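Local structure of aminoglycoside phosphotransferase (Streptomyces rimosus, 6FUC) at residues 66-71 with 115-120; 184-189 with 214-219; 57-62 with 125-130; 109-114 with 248-253; 190-195 with 223-228. The protein probably confers streptomycin resistance by transferring a phosphate group from ATP to the 3''-hydroxyl of the antibiotic. One frame throughout, in Å; residues are numbered along the deposited sequence. Where two conformers were deposited one is given.

How the contacts relate
All five contacts lie in one kinase-like fold. Contacts 2 and 5 contain the HGDxxxxN sequence of residues 187-194, which matches the catalytic-loop motif of this family; contact 1 (Leu117 on His187), contact 3 (Arg129 on Gly188 O) and contact 4 (Val114 on Leu190) border it. The centres of contacts 2 and 5 are about 13 Å apart, and Asp189 O joins them by accepting a probable hydrogen bond from Asn194 ND2 (2.9 Å). Contact 2 meets contact 3 where Arg129 N probably donates to Arg215 O. Contacts 1 and 4 share helix 100-117, and His118 ND1 lies 2.6 Å from Tyr251 OH. Contacts 3 and 4 are far apart, their centres about 22 Å from each other.

Contact 1 (66-71 with 115-120); sequences QDIPGP and RRLHEL
Ile68 turns its side chain toward the end of helix 100-117, and its branches divide among three partners. CB starts both arms in the direction of residues 115-120. Ile68 CG2 approaches Leu117 CD1 at 4.2 Å, the two side chains crossing at about a right angle. Ile68 CG1 lies beside the backbone N (chi1 -58°) and runs past Leu120 CD1 at 4.1 Å. The tip, Ile68 CD1, settles 3.8 Å from Leu117 CA and also lies 3.5 Å from Arg116 NH1. A branched isoleucine suits this place because each of its arms finds a separate apolar surface, and Leu120 CD1 is shared further with Gln66 CB.

Outside this apolar core, Arg116 closes the contact in one of its two conformers; the grip holds for that conformer and perhaps not for the other. The guanidinium comes end-on: Arg116 NH2 donates to Asp67 O at 2.9 Å and Arg116 NH1 at 3.0 Å, with the oxygen in the guanidinium plane. One carbonyl thus takes both bonds, a grip that arginine's paired NH groups make possible. A longer salt bridge joins Arg116 NH2 to Asp67 OD2 at 3.4 Å, the carboxylate being turned 78° from the guanidinium. Beyond the contact, Ile68 and Leu117 both touch Leu63. The position of residues 66-71, between helix 50-63 and strand 73-79, is consistent with the αC-β4 loop of protein kinases, which packs on the αE helix of the C-lobe.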
# COMPACT_ATOMS: atom_id res chain seq x y z
N GLN A 66 -10.04 -8.22 12.62
CA GLN A 66 -10.36 -9.05 11.47
C GLN A 66 -9.48 -10.29 11.32
O GLN A 66 -9.55 -10.99 10.32
CB GLN A 66 -10.35 -8.26 10.19
CG GLN A 66 -11.34 -7.11 10.20
CD GLN A 66 -12.76 -7.62 10.31
OE1 GLN A 66 -13.19 -8.39 9.44
NE2 GLN A 66 -13.48 -7.21 11.33
N ASP A 67 -8.62 -10.52 12.29
CA ASP A 67 -7.69 -11.68 12.22
C ASP A 67 -6.79 -11.68 11.01
O ASP A 67 -6.56 -12.74 10.39
CB ASP A 67 -8.40 -13.01 12.40
CG ASP A 67 -7.48 -14.12 12.76
OD1 ASP A 67 -6.44 -13.93 13.40
OD2 ASP A 67 -7.84 -15.25 12.44
N ILE A 68 -6.32 -10.51 10.62
CA ILE A 68 -5.33 -10.32 9.55
C ILE A 68 -4.15 -9.65 10.20
O ILE A 68 -4.32 -8.62 10.86
CB ILE A 68 -5.86 -9.43 8.42
CG1 ILE A 68 -7.12 -9.98 7.78
CG2 ILE A 68 -4.78 -9.21 7.37
CD1 ILE A 68 -7.02 -11.34 7.15
N PRO A 69 -2.92 -10.17 10.06
CA PRO A 69 -1.82 -9.61 10.83
C PRO A 69 -1.38 -8.24 10.30
O PRO A 69 -1.19 -8.01 9.12
CB PRO A 69 -0.72 -10.66 10.63
CG PRO A 69 -1.02 -11.30 9.30
CD PRO A 69 -2.52 -11.36 9.30
N GLY A 70 -1.19 -7.33 11.24
CA GLY A 70 -0.88 -5.93 10.93
C GLY A 70 -0.50 -5.21 12.21
O GLY A 70 -0.39 -5.79 13.28
N PRO A 71 -0.27 -3.91 12.12
CA PRO A 71 0.11 -3.09 13.27
C PRO A 71 -1.06 -2.92 14.23
O PRO A 71 -2.22 -3.18 13.88
CB PRO A 71 0.51 -1.77 12.65
CG PRO A 71 0.46 -1.91 11.20
CD PRO A 71 -0.41 -3.10 10.91
N ARG A 115 -4.76 -13.93 0.11
CA ARG A 115 -6.05 -14.58 -0.08
C ARG A 115 -6.89 -14.41 1.18
O ARG A 115 -8.12 -14.12 1.11
CB ARG A 115 -5.87 -16.06 -0.43
CG ARG A 115 -7.21 -16.75 -0.55
CD ARG A 115 -7.14 -18.20 -0.87
NE ARG A 115 -6.28 -19.02 -0.03
CZ ARG A 115 -6.45 -19.34 1.26
NH1 ARG A 115 -7.46 -18.88 2.01
NH2 ARG A 115 -5.56 -20.14 1.83
N ARG A 116 -6.30 -14.60 2.35
CA ARG A 116 -7.07 -14.45 3.59
C ARG A 116 -7.62 -13.03 3.72
O ARG A 116 -8.80 -12.84 4.07
CB ARG A 116 -6.24 -14.82 4.81
CG ARG A 116 -5.95 -16.29 4.89
CD ARG A 116 -5.10 -16.58 6.17
NE ARG A 116 -5.92 -16.36 7.42
CZ ARG A 116 -5.94 -15.30 8.26
NH1 ARG A 116 -5.17 -14.18 8.14
NH2 ARG A 116 -6.83 -15.38 9.23
N LEU A 117 -6.81 -12.02 3.43
CA LEU A 117 -7.29 -10.65 3.46
C LEU A 117 -8.44 -10.45 2.47
O LEU A 117 -9.50 -9.86 2.80
CB LEU A 117 -6.15 -9.70 3.17
CG LEU A 117 -6.48 -8.24 2.98
CD1 LEU A 117 -7.06 -7.61 4.23
CD2 LEU A 117 -5.24 -7.48 2.55
N HIS A 118 -8.23 -10.97 1.26
CA HIS A 118 -9.20 -10.90 0.21
C HIS A 118 -10.45 -11.84 0.41
O HIS A 118 -11.31 -11.98 -0.48
CB HIS A 118 -8.59 -11.22 -1.13
CG HIS A 118 -7.64 -10.19 -1.66
ND1 HIS A 118 -7.15 -10.26 -2.93
CD2 HIS A 118 -7.14 -9.05 -1.12
CE1 HIS A 118 -6.36 -9.23 -3.16
NE2 HIS A 118 -6.32 -8.48 -2.06
N GLU A 119 -10.51 -12.53 1.48
CA GLU A 119 -11.68 -13.30 1.84
C GLU A 119 -12.48 -12.63 2.92
O GLU A 119 -13.60 -13.10 3.19
CB GLU A 119 -11.28 -14.74 2.24
CG GLU A 119 -10.98 -15.52 0.96
CD GLU A 119 -10.54 -16.93 1.21
OE1 GLU A 119 -10.33 -17.33 2.35
OE2 GLU A 119 -10.34 -17.68 0.26
N LEU A 120 -12.05 -11.50 3.48
CA LEU A 120 -12.95 -10.75 4.36
C LEU A 120 -14.20 -10.37 3.58
O LEU A 120 -14.11 -10.02 2.42
CB LEU A 120 -12.27 -9.50 4.88
CG LEU A 120 -11.08 -9.73 5.83
CD1 LEU A 120 -10.53 -8.39 6.24
CD2 LEU A 120 -11.46 -10.58 7.02

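Contact 2 (184-189 with 214-219); sequences VVCHGD and GRADPY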
# COMPACT_ATOMS: atom_id res chain seq x y z
N VAL A 184 -13.08 -7.44 -3.50
CA VAL A 184 -12.49 -7.96 -2.28
C VAL A 184 -12.11 -6.78 -1.39
O VAL A 184 -12.10 -5.63 -1.83
CB VAL A 184 -11.25 -8.84 -2.55
CG1 VAL A 184 -11.57 -10.00 -3.47
CG2 VAL A 184 -10.13 -8.02 -3.13
N VAL A 185 -11.76 -7.07 -0.13
CA VAL A 185 -11.08 -6.09 0.72
C VAL A 185 -9.61 -6.09 0.37
O VAL A 185 -8.89 -7.04 0.64
CB VAL A 185 -11.28 -6.36 2.20
CG1 VAL A 185 -10.54 -5.32 3.02
CG2 VAL A 185 -12.77 -6.43 2.56
N CYS A 186 -9.18 -5.04 -0.35
CA CYS A 186 -7.80 -4.88 -0.73
C CYS A 186 -6.97 -4.20 0.38
O CYS A 186 -7.46 -3.34 1.10
CB CYS A 186 -7.67 -4.01 -1.99
SG CYS A 186 -8.03 -4.85 -3.52
N HIS A 187 -5.70 -4.59 0.44
CA HIS A 187 -4.73 -3.83 1.23
C HIS A 187 -4.67 -2.37 0.80
O HIS A 187 -4.59 -1.48 1.64
CB HIS A 187 -3.36 -4.51 1.02
CG HIS A 187 -2.25 -3.76 1.64
ND1 HIS A 187 -1.72 -2.64 1.08
CD2 HIS A 187 -1.60 -3.98 2.81
CE1 HIS A 187 -0.80 -2.17 1.91
NE2 HIS A 187 -0.69 -2.99 2.95
N GLY A 188 -4.67 -2.18 -0.51
CA GLY A 188 -4.77 -0.86 -1.09
C GLY A 188 -3.49 -0.29 -1.62
O GLY A 188 -3.56 0.65 -2.42
N ASP A 189 -2.35 -0.82 -1.19
CA ASP A 189 -1.04 -0.40 -1.70
C ASP A 189 -0.09 -1.59 -1.54
O ASP A 189 0.89 -1.56 -0.79
CB ASP A 189 -0.53 0.83 -0.98
CG ASP A 189 0.81 1.31 -1.47
OD1 ASP A 189 1.13 1.02 -2.64
OD2 ASP A 189 1.52 1.98 -0.70
N GLY A 214 -9.46 -1.17 1.64
CA GLY A 214 -10.88 -1.08 1.38
C GLY A 214 -11.28 -1.90 0.21
O GLY A 214 -10.44 -2.45 -0.52
N ARG A 215 -12.60 -1.94 -0.05
CA ARG A 215 -13.12 -2.64 -1.20
C ARG A 215 -12.47 -2.15 -2.49
O ARG A 215 -12.38 -0.94 -2.73
CB ARG A 215 -14.62 -2.36 -1.36
CG ARG A 215 -15.48 -3.10 -0.37
CD ARG A 215 -16.94 -3.12 -0.77
NE ARG A 215 -17.62 -1.85 -0.73
CZ ARG A 215 -18.23 -1.38 0.37
NH1 ARG A 215 -18.12 -2.07 1.50
NH2 ARG A 215 -18.90 -0.26 0.35
N ALA A 216 -12.14 -3.10 -3.38
CA ALA A 216 -11.70 -2.82 -4.71
C ALA A 216 -11.59 -4.15 -5.47
O ALA A 216 -11.72 -5.23 -4.89
CB ALA A 216 -10.36 -2.08 -4.74
N ASP A 217 -11.33 -4.07 -6.77
CA ASP A 217 -11.00 -5.23 -7.55
C ASP A 217 -9.69 -5.85 -6.99
O ASP A 217 -8.75 -5.10 -6.70
CB ASP A 217 -10.82 -4.77 -9.00
CG ASP A 217 -10.58 -5.86 -10.00
OD1 ASP A 217 -9.70 -6.72 -9.82
OD2 ASP A 217 -11.29 -5.87 -11.00
N PRO A 218 -9.60 -7.19 -6.87
CA PRO A 218 -8.33 -7.75 -6.37
C PRO A 218 -7.09 -7.34 -7.15
O PRO A 218 -6.00 -7.34 -6.59
CB PRO A 218 -8.57 -9.24 -6.44
CG PRO A 218 -9.69 -9.44 -7.41
CD PRO A 218 -10.59 -8.22 -7.20
N TYR A 219 -7.24 -7.07 -8.45
CA TYR A 219 -6.06 -6.59 -9.22
C TYR A 219 -5.51 -5.25 -8.80
O TYR A 219 -4.39 -4.93 -9.14
CB TYR A 219 -6.36 -6.65 -10.74
CG TYR A 219 -6.24 -8.04 -11.27
CD1 TYR A 219 -5.00 -8.60 -11.44
CD2 TYR A 219 -7.32 -8.84 -11.49
CE1 TYR A 219 -4.84 -9.89 -11.86
CE2 TYR A 219 -7.19 -10.17 -11.96
CZ TYR A 219 -5.94 -10.70 -12.07
OH TYR A 219 -5.76 -12.00 -12.49
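Val184 N donates to Ala216 O at 2.9 Å in an almost straight bond (177°), and Ala216 N returns one to Val184 O at 3.0 Å. They form the first pair of a two-stranded antiparallel sheet whose strand 184-186 runs into the HGD sequence of the presumed catalytic loop. Cys186 and Gly214 make the second hydrogen-bonded pair, with Cys186 N 2.9 Å from Gly214 O. Between them Val185 and Arg215 form a non-hydrogen-bonded pair, where Arg215 CA comes within 3.2 Å of Val184 O in a CA-H...O contact.

Glycine suits position 214 because its backbone angles would bring a CB against the preceding carbonyl. On the face carrying Val184, Cys186 and Ala216, compact side chains allow close packing: Cys186 SG meets Ala216 CB at 3.8 Å, and Val184 CG2 meets Pro218 CB at 3.9 Å. Arg215 lies on the other face with Val185, and its NE forms a salt bridge with Glu130. Asp221 of helix 219-233 accepts from the backbone N of both His187 and Gly188, much as the αF aspartate of protein kinases holds the HRD sequence. At the start of that helix, Asp217 OD1 accepts the capping bond from Tyr219 N at 2.8 Å.

Contact 3 (57-62 with 125-130); sequences RDRVSW and CPFTRE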
# COMPACT_ATOMS: atom_id res chain seq x y z
N ARG A 57 -5.71 5.54 10.55
CA ARG A 57 -5.90 5.08 11.91
C ARG A 57 -7.04 4.09 11.98
O ARG A 57 -6.95 3.03 12.58
CB ARG A 57 -6.15 6.29 12.83
CG ARG A 57 -6.41 5.90 14.26
CD ARG A 57 -7.07 6.98 15.07
NE ARG A 57 -8.44 7.14 14.61
CZ ARG A 57 -9.27 8.02 15.07
NH1 ARG A 57 -8.79 8.99 15.83
NH2 ARG A 57 -10.53 8.02 14.61
N ASP A 58 -8.18 4.51 11.41
CA ASP A 58 -9.38 3.70 11.47
C ASP A 58 -9.21 2.35 10.77
O ASP A 58 -9.73 1.32 11.23
CB ASP A 58 -10.56 4.47 10.91
CG ASP A 58 -10.96 5.69 11.71
OD1 ASP A 58 -10.56 5.82 12.91
OD2 ASP A 58 -11.71 6.52 11.15
N ARG A 59 -8.49 2.35 9.65
CA ARG A 59 -8.21 1.11 8.91
C ARG A 59 -7.35 0.17 9.74
O ARG A 59 -7.61 -1.03 9.82
CB ARG A 59 -7.57 1.46 7.60
CG ARG A 59 -8.61 1.96 6.59
CD ARG A 59 -7.97 2.76 5.47
NE ARG A 59 -8.88 3.00 4.35
CZ ARG A 59 -9.78 3.96 4.40
NH1 ARG A 59 -9.95 4.76 5.45
NH2 ARG A 59 -10.65 4.06 3.38
N VAL A 60 -6.30 0.70 10.38
CA VAL A 60 -5.41 -0.15 11.18
C VAL A 60 -6.21 -0.74 12.35
O VAL A 60 -6.14 -1.95 12.64
CB VAL A 60 -4.21 0.66 11.70
CG1 VAL A 60 -3.36 -0.17 12.65
CG2 VAL A 60 -3.36 1.22 10.55
N SER A 61 -6.95 0.15 13.07
CA SER A 61 -7.70 -0.34 14.19
C SER A 61 -8.76 -1.35 13.81
O SER A 61 -8.96 -2.36 14.48
CB SER A 61 -8.30 0.84 14.91
OG SER A 61 -9.13 0.51 15.78
N TRP A 62 -9.48 -1.12 12.71
CA TRP A 62 -10.47 -2.08 12.26
C TRP A 62 -9.81 -3.41 11.88
O TRP A 62 -10.32 -4.49 12.24
CB TRP A 62 -11.30 -1.52 11.11
CG TRP A 62 -12.29 -2.47 10.58
CD1 TRP A 62 -13.52 -2.78 11.11
CD2 TRP A 62 -12.16 -3.34 9.43
NE1 TRP A 62 -14.14 -3.73 10.36
CE2 TRP A 62 -13.35 -4.07 9.30
CE3 TRP A 62 -11.17 -3.49 8.47
CZ2 TRP A 62 -13.55 -4.96 8.24
CZ3 TRP A 62 -11.37 -4.40 7.43
CH2 TRP A 62 -12.54 -5.10 7.36
N CYS A 125 -17.02 -4.48 5.06
CA CYS A 125 -15.89 -3.58 5.28
C CYS A 125 -16.39 -2.17 5.37
O CYS A 125 -17.10 -1.73 4.51
CB CYS A 125 -14.90 -3.70 4.12
SG CYS A 125 -13.38 -2.80 4.37
N PRO A 126 -15.96 -1.39 6.38
CA PRO A 126 -16.35 0.01 6.44
C PRO A 126 -15.73 0.89 5.36
O PRO A 126 -16.16 2.03 5.15
CB PRO A 126 -15.72 0.49 7.82
CG PRO A 126 -15.63 -0.73 8.58
CD PRO A 126 -15.28 -1.81 7.65
N PHE A 127 -14.70 0.37 4.72
CA PHE A 127 -13.80 1.21 3.90
C PHE A 127 -13.86 0.78 2.44
O PHE A 127 -14.02 -0.41 2.12
CB PHE A 127 -12.37 1.01 4.39
CG PHE A 127 -12.24 1.24 5.87
CD1 PHE A 127 -12.36 2.47 6.40
CD2 PHE A 127 -12.04 0.17 6.71
CE1 PHE A 127 -12.27 2.69 7.77
CE2 PHE A 127 -11.95 0.37 8.08
CZ PHE A 127 -12.09 1.62 8.62
N THR A 128 -13.66 1.77 1.58
CA THR A 128 -13.60 1.55 0.14
C THR A 128 -12.38 2.22 -0.47
O THR A 128 -11.96 3.28 -0.04
CB THR A 128 -14.87 2.04 -0.54
OG1 THR A 128 -14.93 3.48 -0.48
CG2 THR A 128 -16.10 1.38 -0.03
N ARG A 129 -11.87 1.61 -1.53
CA ARG A 129 -10.91 2.28 -2.44
C ARG A 129 -11.29 1.87 -3.86
O ARG A 129 -10.50 1.43 -4.67
CB ARG A 129 -9.44 1.97 -2.12
CG ARG A 129 -9.04 0.53 -2.17
CD ARG A 129 -7.69 0.35 -2.80
NE ARG A 129 -7.78 0.73 -4.23
CZ ARG A 129 -6.75 0.85 -5.06
NH1 ARG A 129 -5.48 0.72 -4.68
NH2 ARG A 129 -7.01 1.01 -6.35
N GLU A 130 -12.59 2.03 -4.16
CA GLU A 130 -13.15 1.57 -5.39
C GLU A 130 -12.75 2.49 -6.54
O GLU A 130 -12.25 3.61 -6.33
CB GLU A 130 -14.67 1.37 -5.28
CG GLU A 130 -15.04 0.17 -4.43
CD GLU A 130 -16.41 0.20 -3.87
OE1 GLU A 130 -17.01 1.34 -3.73
OE2 GLU A 130 -16.93 -0.88 -3.50
O HOH W 1 -13.90 4.48 2.57
O HOH W 2 -9.42 3.49 0.87
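An aromatic-proline cluster of Trp62, Phe127 and Pro126 joins helix 50-63, which probably corresponds to the αC helix of the kinase-like N-lobe, to the irregular segment 125-130. Pro126 CD lies over one face of the Trp62 indole, 3.6 Å from the centroid of its five-membered ring, a CH-pi contact suited to proline, whose rigid ring presents its CD methylene to the indole face. Phe127 directs its edge toward that indole in an offset edge-to-face pair, with centroids 5.6 Å apart and planes at 74°. Trp62 reaches this cluster with CG anti to its backbone N (chi1 178°), while its six-membered ring passes obliquely beside Cys125 SG.

The phenyl ring of Phe127 is sandwiched. Arg59 CG makes a CH-pi contact over the centre of one face, 3.6 Å from the centroid, and Pro126 CB covers the opposite face. The extended Arg59 chain continues past the ring, placing Phe127 CD1 over a face of the guanidinium, 3.5 Å from Arg59 NH1. Its polar end is engaged as well: Arg59 NE donates to Leu213 O, NH1 to Ala55 O, and NH2 to water 2 at 2.9 Å. The same water lies 2.7 Å from Thr128 O and probably donates to it.

Arginine therefore serves twice, its methylenes as an apolar lid and its guanidinium as a donor. No direct hydrogen bond crosses the two segments, so their association rests on ring packing, dispersion and water-mediated bonding.

Contact 4 (109-114 with 248-253); sequences PIADAV and AARYGI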
# COMPACT_ATOMS: atom_id res chain seq x y z
N PRO A 109 3.46 -18.37 0.69
CA PRO A 109 2.96 -17.75 1.92
C PRO A 109 2.28 -16.38 1.68
O PRO A 109 1.25 -16.09 2.31
CB PRO A 109 4.19 -17.63 2.80
CG PRO A 109 4.97 -18.84 2.43
CD PRO A 109 4.74 -19.03 0.95
N ILE A 110 2.82 -15.59 0.77
CA ILE A 110 2.23 -14.32 0.43
C ILE A 110 0.88 -14.55 -0.23
O ILE A 110 -0.14 -13.89 0.11
CB ILE A 110 3.19 -13.45 -0.42
CG1 ILE A 110 4.37 -12.97 0.37
CG2 ILE A 110 2.40 -12.28 -1.01
CD1 ILE A 110 5.49 -12.44 -0.46
N ALA A 111 0.79 -15.48 -1.19
CA ALA A 111 -0.45 -15.77 -1.83
C ALA A 111 -1.49 -16.13 -0.79
O ALA A 111 -2.67 -15.68 -0.85
CB ALA A 111 -0.29 -16.88 -2.86
N ASP A 112 -1.11 -16.95 0.16
CA ASP A 112 -2.07 -17.39 1.16
C ASP A 112 -2.52 -16.23 2.09
O ASP A 112 -3.70 -16.14 2.43
CB ASP A 112 -1.48 -18.52 2.06
CG ASP A 112 -1.16 -19.80 1.34
OD1 ASP A 112 -1.65 -20.04 0.22
OD2 ASP A 112 -0.41 -20.62 1.93
N ALA A 113 -1.59 -15.40 2.48
CA ALA A 113 -1.91 -14.30 3.39
C ALA A 113 -2.81 -13.23 2.68
O ALA A 113 -3.72 -12.68 3.29
CB ALA A 113 -0.66 -13.63 3.92
N VAL A 114 -2.50 -12.98 1.43
CA VAL A 114 -3.30 -12.04 0.61
C VAL A 114 -4.68 -12.64 0.38
O VAL A 114 -5.69 -11.94 0.47
CB VAL A 114 -2.55 -11.67 -0.64
CG1 VAL A 114 -3.44 -10.82 -1.56
CG2 VAL A 114 -1.30 -10.94 -0.30
N ALA A 248 -1.06 -17.09 -9.01
CA ALA A 248 -2.48 -17.10 -9.29
C ALA A 248 -3.14 -18.44 -9.00
O ALA A 248 -4.27 -18.53 -8.51
CB ALA A 248 -2.77 -16.66 -10.72
N ALA A 249 -2.42 -19.49 -9.33
CA ALA A 249 -2.89 -20.84 -9.05
C ALA A 249 -3.00 -21.05 -7.53
O ALA A 249 -3.93 -21.69 -7.05
CB ALA A 249 -1.99 -21.89 -9.69
N ARG A 250 -2.02 -20.58 -6.78
CA ARG A 250 -2.07 -20.76 -5.34
C ARG A 250 -3.17 -19.88 -4.66
O ARG A 250 -3.87 -20.34 -3.77
CB ARG A 250 -0.69 -20.37 -4.73
CG ARG A 250 -0.59 -20.55 -3.22
CD ARG A 250 -0.54 -21.99 -2.82
NE ARG A 250 -0.51 -22.10 -1.37
CZ ARG A 250 -0.18 -23.20 -0.74
NH1 ARG A 250 0.07 -24.30 -1.42
NH2 ARG A 250 -0.21 -23.21 0.57
N TYR A 251 -3.26 -18.65 -5.06
CA TYR A 251 -4.27 -17.70 -4.55
C TYR A 251 -5.68 -18.12 -5.02
O TYR A 251 -6.62 -17.97 -4.25
CB TYR A 251 -3.91 -16.31 -5.07
CG TYR A 251 -4.96 -15.25 -4.89
CD1 TYR A 251 -6.00 -15.10 -5.79
CD2 TYR A 251 -4.94 -14.40 -3.80
CE1 TYR A 251 -6.92 -14.06 -5.65
CE2 TYR A 251 -5.86 -13.37 -3.67
CZ TYR A 251 -6.87 -13.24 -4.57
OH TYR A 251 -7.81 -12.24 -4.51
N GLY A 252 -5.83 -18.58 -6.23
CA GLY A 252 -7.11 -19.01 -6.83
C GLY A 252 -7.80 -17.92 -7.67
O GLY A 252 -8.94 -17.50 -7.37
N ILE A 253 -7.14 -17.46 -8.72
CA ILE A 253 -7.73 -16.51 -9.65
C ILE A 253 -7.14 -16.82 -11.03
O ILE A 253 -6.02 -17.29 -11.16
CB ILE A 253 -7.46 -15.07 -9.19
CG1 ILE A 253 -8.33 -14.02 -9.87
CG2 ILE A 253 -5.97 -14.70 -9.39
CD1 ILE A 253 -8.22 -12.64 -9.25
O HOH W 3 -3.87 -19.24 -1.21
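Asp112 and Arg250 form a bidentate salt bridge where helices 100-117 and 243-251 pack together in the C-lobe of the kinase-like fold. The grip is side-on: Arg250 NE donates to Asp112 OD1 at 2.8 Å, and Arg250 NH2 donates to Asp112 OD2 at 2.9 Å through that oxygen's syn lone pair. Carboxylate and guanidinium are nearly coplanar, 28° apart, so both bonds can be close to straight. A bend in the arginine chain at chi2 (71°) brings its end across to the aspartate. Water 3 adds a second donor to Asp112 OD1, at 2.8 Å, and gives its other proton to Arg250 O. The carboxylate is therefore held by three donors, and a backbone carbonyl near the end of helix 243-251 is also supplied.

Ala248 O takes bonds from both Gly252 N and Ile253 N, approaching from opposite faces of its plane. Glycine suits position 252, where phi is positive as the chain leaves the helix. Tyr251 OH is hydrogen-bonded to His118 ND1. Next to the salt bridge, the small side chain of Ala111 lets the helices come close: Ala111 CB lies 3.7 Å from Arg250 CG. Farther along, Val114 CG1 rests 4.1 Å from Tyr251 CE2.

Contact 5 (190-195 with 223-228); sequences LCLPNI and ALLFAT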
# COMPACT_ATOMS: atom_id res chain seq x y z
N LEU A 190 -0.40 -2.65 -2.28
CA LEU A 190 0.24 -3.99 -2.03
C LEU A 190 1.54 -4.10 -2.83
O LEU A 190 1.75 -5.07 -3.57
CB LEU A 190 -0.71 -5.11 -2.25
CG LEU A 190 -0.24 -6.47 -1.67
CD1 LEU A 190 -0.22 -6.42 -0.13
CD2 LEU A 190 -1.13 -7.59 -2.16
N CYS A 191 2.43 -3.12 -2.67
CA CYS A 191 3.79 -3.25 -3.14
C CYS A 191 4.59 -4.05 -2.13
O CYS A 191 4.28 -4.06 -0.92
CB CYS A 191 4.38 -1.89 -3.35
SG CYS A 191 4.29 -0.77 -2.03
N LEU A 192 5.71 -4.64 -2.56
CA LEU A 192 6.54 -5.45 -1.65
C LEU A 192 6.96 -4.80 -0.34
O LEU A 192 7.00 -5.50 0.67
CB LEU A 192 7.80 -5.97 -2.35
CG LEU A 192 7.61 -7.03 -3.41
CD1 LEU A 192 8.98 -7.46 -3.91
CD2 LEU A 192 6.85 -8.25 -2.89
N PRO A 193 7.25 -3.49 -0.30
CA PRO A 193 7.64 -2.90 0.96
C PRO A 193 6.60 -3.06 2.06
O PRO A 193 6.94 -2.95 3.24
CB PRO A 193 7.85 -1.40 0.64
CG PRO A 193 8.32 -1.45 -0.81
CD PRO A 193 7.47 -2.53 -1.41
N ASN A 194 5.35 -3.23 1.67
CA ASN A 194 4.24 -3.23 2.64
C ASN A 194 3.88 -4.61 3.14
O ASN A 194 2.90 -4.76 3.90
CB ASN A 194 3.07 -2.43 2.10
CG ASN A 194 3.41 -1.00 1.93
OD1 ASN A 194 4.28 -0.47 2.65
ND2 ASN A 194 2.68 -0.29 1.07
N ILE A 195 4.66 -5.61 2.76
CA ILE A 195 4.47 -7.01 3.23
C ILE A 195 5.73 -7.31 4.06
O ILE A 195 6.83 -7.28 3.54
CB ILE A 195 4.33 -7.98 2.07
CG1 ILE A 195 3.19 -7.56 1.13
CG2 ILE A 195 4.19 -9.37 2.60
CD1 ILE A 195 3.13 -8.36 -0.10
N ALA A 223 -1.76 -6.24 -9.09
CA ALA A 223 -0.92 -5.56 -10.08
C ALA A 223 0.36 -5.04 -9.44
O ALA A 223 1.44 -5.09 -10.03
CB ALA A 223 -1.67 -4.44 -10.75
N LEU A 224 0.22 -4.43 -8.27
CA LEU A 224 1.39 -3.82 -7.59
C LEU A 224 2.32 -4.87 -7.02
O LEU A 224 3.53 -4.73 -7.08
CB LEU A 224 0.93 -2.88 -6.48
CG LEU A 224 -0.00 -1.74 -6.86
CD1 LEU A 224 -0.23 -0.85 -5.69
CD2 LEU A 224 0.21 -1.10 -8.16
N LEU A 225 1.75 -5.93 -6.49
CA LEU A 225 2.55 -7.02 -5.95
C LEU A 225 3.38 -7.65 -7.09
O LEU A 225 4.59 -7.85 -6.94
CB LEU A 225 1.67 -8.02 -5.30
CG LEU A 225 2.40 -9.27 -4.81
CD1 LEU A 225 3.54 -9.05 -3.85
CD2 LEU A 225 1.40 -10.20 -4.21
N PHE A 226 2.74 -7.95 -8.21
CA PHE A 226 3.45 -8.59 -9.28
C PHE A 226 4.51 -7.67 -9.86
O PHE A 226 5.63 -8.16 -10.16
CB PHE A 226 2.51 -9.04 -10.38
CG PHE A 226 1.56 -10.13 -10.01
CD1 PHE A 226 1.76 -10.90 -8.92
CD2 PHE A 226 0.49 -10.45 -10.86
CE1 PHE A 226 0.92 -11.95 -8.61
CE2 PHE A 226 -0.36 -11.47 -10.56
CZ PHE A 226 -0.16 -12.26 -9.43
N ALA A 227 4.20 -6.40 -10.08
CA ALA A 227 5.19 -5.51 -10.71
C ALA A 227 6.38 -5.32 -9.79
O ALA A 227 7.51 -5.32 -10.25
CB ALA A 227 4.51 -4.18 -11.00
N THR A 228 6.15 -5.16 -8.49
CA THR A 228 7.28 -4.96 -7.59
C THR A 228 8.08 -6.24 -7.41
O THR A 228 9.30 -6.21 -7.33
CB THR A 228 6.88 -4.27 -6.30
OG1 THR A 228 5.89 -5.04 -5.57
CG2 THR A 228 6.38 -2.89 -6.55
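Leu192 and Thr228 provide the hydrogen bond of this contact, which sets part of the presumed catalytic loop against helix 219-233, probably the counterpart of the kinase αF helix. Leu192 N donates to Thr228 OG1 at 3.0 Å, and Thr228 OG1 donates to Leu224 O, one turn back, at 2.8 Å. Having OG1 between the backbone N and carbonyl carbon (chi1 60°) lets one hydroxyl both accept from the loop and donate its own proton to the helix. Leu224 O accepts from Thr228 N as well, on the other face of its plane.

The remaining interactions are apolar. Leu225 CD1 touches Leu192 CD2 at 3.5 Å and Ile195 CD1 at 3.8 Å; the Leu225 side chain crosses each of theirs at about a right angle. Leu225 CD2 lies alongside Leu190 CD2 at 4.2 Å, the two leucines pointing the same way. Thr228 adds a methyl contact, Thr228 CG2 to Cys191 CB at 3.9 Å. Ile110 of helix 100-117 also touches Leu225 and Ile195.

Branched aliphatic groups thus fill the buried interface, while threonine supplies a polar acceptor to a loop N-H. This combination holds the loop against the helix by one hydrogen bond and apolar packing, with no charged group across the contact.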